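Local structure of uncharacterized protein AF_1382 (Archaeoglobus fulgidus DSM 4304, 2QVO) at residues Glu16-Ile21 with Lys52-Ala57; Tyr22-Ser25 with Asp30-Ile33. The protein is of unknown function, but its winged-helix-like fold suggests that it may bind DNA, perhaps as a transcriptional regulator. One frame throughout, in Å; residues are numbered along the deposited sequence.

Contact 1 (Glu16-Ile21 with Lys52-Ala57)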
loop_
_atom_site.group_PDB
_atom_site.type_symbol
_atom_site.label_atom_id
_atom_site.label_comp_id
_atom_site.label_asym_id
_atom_site.label_seq_id
_atom_site.Cartn_x
_atom_site.Cartn_y
_atom_site.Cartn_z
ATOM N N GLU A 16 4.245 -5.259 1.164
ATOM C CA GLU A 16 5.114 -4.101 1.384
ATOM C C GLU A 16 4.454 -2.818 0.875
ATOM O O GLU A 16 4.578 -1.772 1.511
ATOM C CB GLU A 16 6.468 -4.266 0.687
ATOM C CG GLU A 16 7.459 -5.181 1.396
ATOM C CD GLU A 16 8.667 -5.517 0.521
ATOM O OE1 GLU A 16 9.023 -4.699 -0.370
ATOM O OE2 GLU A 16 9.257 -6.600 0.721
ATOM N N ILE A 17 3.773 -2.899 -0.263
ATOM C CA ILE A 17 3.059 -1.740 -0.815
ATOM C C ILE A 17 1.924 -1.300 0.122
ATOM O O ILE A 17 1.801 -0.116 0.488
ATOM C CB ILE A 17 2.585 -2.010 -2.271
ATOM C CG1 ILE A 17 3.817 -2.133 -3.176
ATOM C CG2 ILE A 17 1.677 -0.887 -2.786
ATOM C CD1 ILE A 17 3.581 -2.887 -4.472
ATOM N N LEU A 18 1.112 -2.269 0.540
ATOM C CA LEU A 18 0.009 -1.981 1.436
ATOM C C LEU A 18 0.452 -1.351 2.751
ATOM O O LEU A 18 -0.169 -0.382 3.205
ATOM C CB LEU A 18 -0.770 -3.273 1.735
ATOM C CG LEU A 18 -2.010 -3.057 2.602
ATOM C CD1 LEU A 18 -3.032 -2.164 1.902
ATOM C CD2 LEU A 18 -2.626 -4.431 3.000
ATOM N N MET A 19 1.494 -1.910 3.366
ATOM C CA MET A 19 1.929 -1.470 4.688
ATOM C C MET A 19 2.635 -0.128 4.550
ATOM O O MET A 19 2.535 0.698 5.441
ATOM C CB MET A 19 2.815 -2.509 5.387
ATOM C CG MET A 19 2.043 -3.840 5.738
ATOM S SD MET A 19 0.399 -3.598 6.416
ATOM C CE MET A 19 0.849 -3.158 8.086
ATOM N N THR A 20 3.300 0.091 3.414
ATOM C CA THR A 20 3.892 1.421 3.132
ATOM C C THR A 20 2.849 2.531 3.092
ATOM O O THR A 20 3.047 3.603 3.680
ATOM C CB THR A 20 4.720 1.429 1.810
ATOM O OG1 THR A 20 5.819 0.515 1.933
ATOM C CG2 THR A 20 5.274 2.829 1.530
ATOM N N ILE A 21 1.740 2.291 2.396
ATOM C CA ILE A 21 0.634 3.250 2.352
ATOM C C ILE A 21 0.094 3.478 3.761
ATOM O O ILE A 21 -0.148 4.610 4.166
ATOM C CB ILE A 21 -0.508 2.754 1.420
ATOM C CG1 ILE A 21 0.027 2.515 0.001
ATOM C CG2 ILE A 21 -1.705 3.740 1.395
ATOM C CD1 ILE A 21 -0.942 1.722 -0.897
ATOM N N LYS A 52 -3.580 -0.649 -8.774
ATOM C CA LYS A 52 -4.805 -0.857 -9.558
ATOM C C LYS A 52 -5.584 -2.083 -9.057
ATOM O O LYS A 52 -6.816 -2.072 -9.020
ATOM C CB LYS A 52 -4.503 -0.958 -11.062
ATOM C CG LYS A 52 -3.935 0.336 -11.707
ATOM C CD LYS A 52 -4.995 1.409 -11.931
ATOM N N LYS A 53 -4.867 -3.123 -8.646
ATOM C CA LYS A 53 -5.519 -4.307 -8.079
ATOM C C LYS A 53 -6.170 -3.977 -6.729
ATOM O O LYS A 53 -7.292 -4.427 -6.448
ATOM C CB LYS A 53 -4.544 -5.480 -7.962
ATOM C CG LYS A 53 -4.076 -6.020 -9.336
ATOM C CD LYS A 53 -3.263 -7.311 -9.203
ATOM C CE LYS A 53 -2.988 -7.938 -10.561
ATOM N N PHE A 54 -5.475 -3.186 -5.911
ATOM C CA PHE A 54 -6.025 -2.729 -4.627
ATOM C C PHE A 54 -7.274 -1.885 -4.836
ATOM O O PHE A 54 -8.247 -2.005 -4.079
ATOM C CB PHE A 54 -4.997 -1.925 -3.810
ATOM C CG PHE A 54 -3.916 -2.760 -3.175
ATOM C CD1 PHE A 54 -4.107 -4.114 -2.921
ATOM C CD2 PHE A 54 -2.721 -2.178 -2.783
ATOM C CE1 PHE A 54 -3.102 -4.879 -2.323
ATOM C CE2 PHE A 54 -1.721 -2.937 -2.178
ATOM C CZ PHE A 54 -1.913 -4.291 -1.960
ATOM N N GLU A 55 -7.221 -1.016 -5.845
ATOM C CA GLU A 55 -8.343 -0.161 -6.231
ATOM C C GLU A 55 -9.545 -1.036 -6.655
ATOM O O GLU A 55 -10.677 -0.795 -6.224
ATOM C CB GLU A 55 -7.890 0.794 -7.347
ATOM C CG GLU A 55 -8.794 1.979 -7.645
ATOM C CD GLU A 55 -8.281 2.831 -8.813
ATOM O OE1 GLU A 55 -7.479 2.329 -9.644
ATOM O OE2 GLU A 55 -8.687 4.009 -8.905
ATOM N N GLU A 56 -9.280 -2.062 -7.467
ATOM C CA GLU A 56 -10.297 -3.046 -7.883
ATOM C C GLU A 56 -10.944 -3.732 -6.683
ATOM O O GLU A 56 -12.165 -3.928 -6.656
ATOM C CB GLU A 56 -9.675 -4.088 -8.829
ATOM C CD GLU A 56 -9.996 -5.989 -10.499
ATOM O OE1 GLU A 56 -8.872 -6.488 -10.242
ATOM N N ALA A 57 -10.116 -4.082 -5.694
ATOM C CA ALA A 57 -10.546 -4.716 -4.446
ATOM C C ALA A 57 -11.151 -3.736 -3.431
ATOM O O ALA A 57 -11.440 -4.109 -2.280
ATOM C CB ALA A 57 -9.371 -5.461 -3.815
#
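Phe54 reaches across from helix 44-56 and sets the CE2-CZ end of its ring against helix 12-26 where Ile17 and Leu18 follow one another. Phe54 CE2 lies 4.0 Å from Ile17 CG2, the methyl that stands anti to its own backbone N, and the ring meets both Ile17 CG2 and the backbone N of Leu18 obliquely. Leu18 CB sits 4.0 Å from both CZ and CE2 of Phe54. Leu18 CG runs on anti to the backbone N (chi1 -176°), and CG and CD1 lie farther from the ring. The backbones stay well apart, Leu18 CA and Phe54 CA being 8.6 Å from each other, so one aromatic ring spans the gap. In the winged-helix arrangement that the chain follows, helix 44-56 would be the recognition helix, and this contact ties its C-terminal end to the first long helix. On the inner side the packing continues: Ile36 lies against Ile17, while Leu73, Ile80 and Ile84 lie against Leu18. The outer side is different. Lys53 and Glu56 are exposed, Phe54 itself is only partly covered, and Ala57 leaves helical geometry as the chain heads toward Met59, which touches both Phe54 and Leu18.

Contact 2 (Tyr22-Ser25 with Asp30-Ile33); sequences YYES and DVYI
A single water joins Glu24 to the chain at Asp30 and Tyr32. It gives one proton to Glu24 OE1 at 2.9 Å. The other goes to Asp30 O at 2.7 Å. The water in turn accepts from Tyr32 N at 3.0 Å. This bridge links helix 12-26 to the short, weakly bonded strand at about 31-32, the edge strand that precedes the helix-turn-helix in a winged-helix fold. Glu24 OE1 and Asp30 O are both acceptors and cannot bond each other; the water, giving a proton to each, lets them face one another 4.1 Å apart. Beside the water the contact is apolar: the Glu24 and Val31 side chains lie alongside, running opposite ways, with Val31 CG2 3.7 Å from Glu24 CG. The bend of the glutamate chain at chi2 (74°) lets the methylenes cover the valine while the carboxylate turns to the water. Ser25 brings its backbone to the same methyl, and its hydroxyl turns back to its own helix, close to Ile21 O and Tyr22 O. Val31 also pairs through its backbone with Ile71 and packs on Ile36. Tyr32 is the N-cap of helix 33-39, and Asp30 O sits 3.7 Å above one face of its ring, displaced toward the rim.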
loop_
_atom_site.group_PDB
_atom_site.type_symbol
_atom_site.label_atom_id
_atom_site.label_comp_id
_atom_site.label_asym_id
_atom_site.label_seq_id
_atom_site.Cartn_x
_atom_site.Cartn_y
_atom_site.Cartn_z
ATOM N N TYR A 22 -0.102 2.385 4.492
ATOM C CA TYR A 22 -0.617 2.433 5.855
ATOM C C TYR A 22 0.241 3.336 6.761
ATOM O O TYR A 22 -0.273 4.307 7.350
ATOM C CB TYR A 22 -0.717 1.001 6.404
ATOM C CG TYR A 22 -1.131 0.916 7.858
ATOM C CD1 TYR A 22 -2.461 1.122 8.240
ATOM C CD2 TYR A 22 -0.190 0.641 8.844
ATOM C CE1 TYR A 22 -2.836 1.052 9.587
ATOM C CE2 TYR A 22 -0.555 0.561 10.190
ATOM C CZ TYR A 22 -1.868 0.766 10.549
ATOM O OH TYR A 22 -2.203 0.696 11.884
ATOM N N TYR A 23 1.533 3.034 6.854
ATOM C CA TYR A 23 2.428 3.778 7.742
ATOM C C TYR A 23 2.638 5.217 7.290
ATOM O O TYR A 23 2.686 6.121 8.112
ATOM C CB TYR A 23 3.760 3.067 7.927
ATOM C CG TYR A 23 3.625 1.861 8.827
ATOM C CD1 TYR A 23 3.299 2.016 10.182
ATOM C CD2 TYR A 23 3.792 0.580 8.328
ATOM C CE1 TYR A 23 3.163 0.922 11.015
ATOM C CE2 TYR A 23 3.647 -0.534 9.153
ATOM C CZ TYR A 23 3.336 -0.349 10.493
ATOM O OH TYR A 23 3.201 -1.439 11.321
ATOM N N GLU A 24 2.739 5.423 5.982
ATOM C CA GLU A 24 2.902 6.787 5.458
ATOM C C GLU A 24 1.665 7.662 5.773
ATOM O O GLU A 24 1.801 8.803 6.228
ATOM C CB GLU A 24 3.200 6.740 3.955
ATOM C CG GLU A 24 3.359 8.104 3.292
ATOM C CD GLU A 24 4.669 8.817 3.622
ATOM O OE1 GLU A 24 5.078 9.656 2.795
ATOM O OE2 GLU A 24 5.272 8.575 4.700
ATOM N N SER A 25 0.466 7.122 5.560
ATOM C CA SER A 25 -0.767 7.869 5.848
ATOM C C SER A 25 -0.943 8.110 7.353
ATOM O O SER A 25 -1.303 9.218 7.772
ATOM C CB SER A 25 -1.991 7.157 5.270
ATOM O OG SER A 25 -2.000 5.803 5.679
ATOM N N ASP A 30 0.398 12.727 2.669
ATOM C CA ASP A 30 -0.271 12.304 1.435
ATOM C C ASP A 30 0.646 11.222 0.870
ATOM O O ASP A 30 1.874 11.348 0.936
ATOM C CB ASP A 30 -0.404 13.443 0.417
ATOM C CG ASP A 30 -1.490 14.459 0.778
ATOM O OD1 ASP A 30 -2.542 14.075 1.313
ATOM O OD2 ASP A 30 -1.283 15.654 0.512
ATOM N N VAL A 31 0.067 10.128 0.383
ATOM C CA VAL A 31 0.878 9.034 -0.113
ATOM C C VAL A 31 1.012 9.141 -1.623
ATOM O O VAL A 31 0.045 9.009 -2.349
ATOM C CB VAL A 31 0.338 7.617 0.293
ATOM C CG1 VAL A 31 1.383 6.556 -0.060
ATOM C CG2 VAL A 31 0.046 7.553 1.785
ATOM N N TYR A 32 2.229 9.384 -2.090
ATOM C CA TYR A 32 2.475 9.471 -3.529
ATOM C C TYR A 32 3.001 8.165 -4.061
ATOM O O TYR A 32 3.821 7.520 -3.425
ATOM C CB TYR A 32 3.498 10.570 -3.805
ATOM C CG TYR A 32 3.145 11.879 -3.142
ATOM C CD1 TYR A 32 2.006 12.573 -3.519
ATOM C CD2 TYR A 32 3.940 12.408 -2.122
ATOM C CE1 TYR A 32 1.664 13.765 -2.927
ATOM C CE2 TYR A 32 3.608 13.612 -1.512
ATOM C CZ TYR A 32 2.468 14.288 -1.928
ATOM O OH TYR A 32 2.105 15.476 -1.351
ATOM N N ILE A 33 2.571 7.797 -5.266
ATOM C CA ILE A 33 3.023 6.546 -5.865
ATOM C C ILE A 33 4.543 6.490 -5.970
ATOM O O ILE A 33 5.127 5.435 -5.777
ATOM C CB ILE A 33 2.339 6.264 -7.233
ATOM C CG1 ILE A 33 2.326 4.749 -7.503
ATOM C CG2 ILE A 33 2.987 7.069 -8.344
ATOM C CD1 ILE A 33 1.124 4.252 -8.311
HETATM O O HOH W 1 4.133 10.107 0.134
#

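How the contacts relate
Both contacts use helix 12-26, contact 1 its middle and contact 2 its last turn, and their centres are 11 Å apart. Along the chain contact 2 is nested inside contact 1: the helix is followed by strand 31-32, helix 33-39 and helix 44-56, so the shorter chain closure lies within the longer. They meet directly where Ile21 O packs against Val31 CG2 at 3.8 Å. Helix 12-26 thus serves as a common base, holding the edge of the three-stranded antiparallel sheet at one place and the putative recognition helix at another. Contact 1 lies near the centre of the chain, whereas contact 2 is only partly buried.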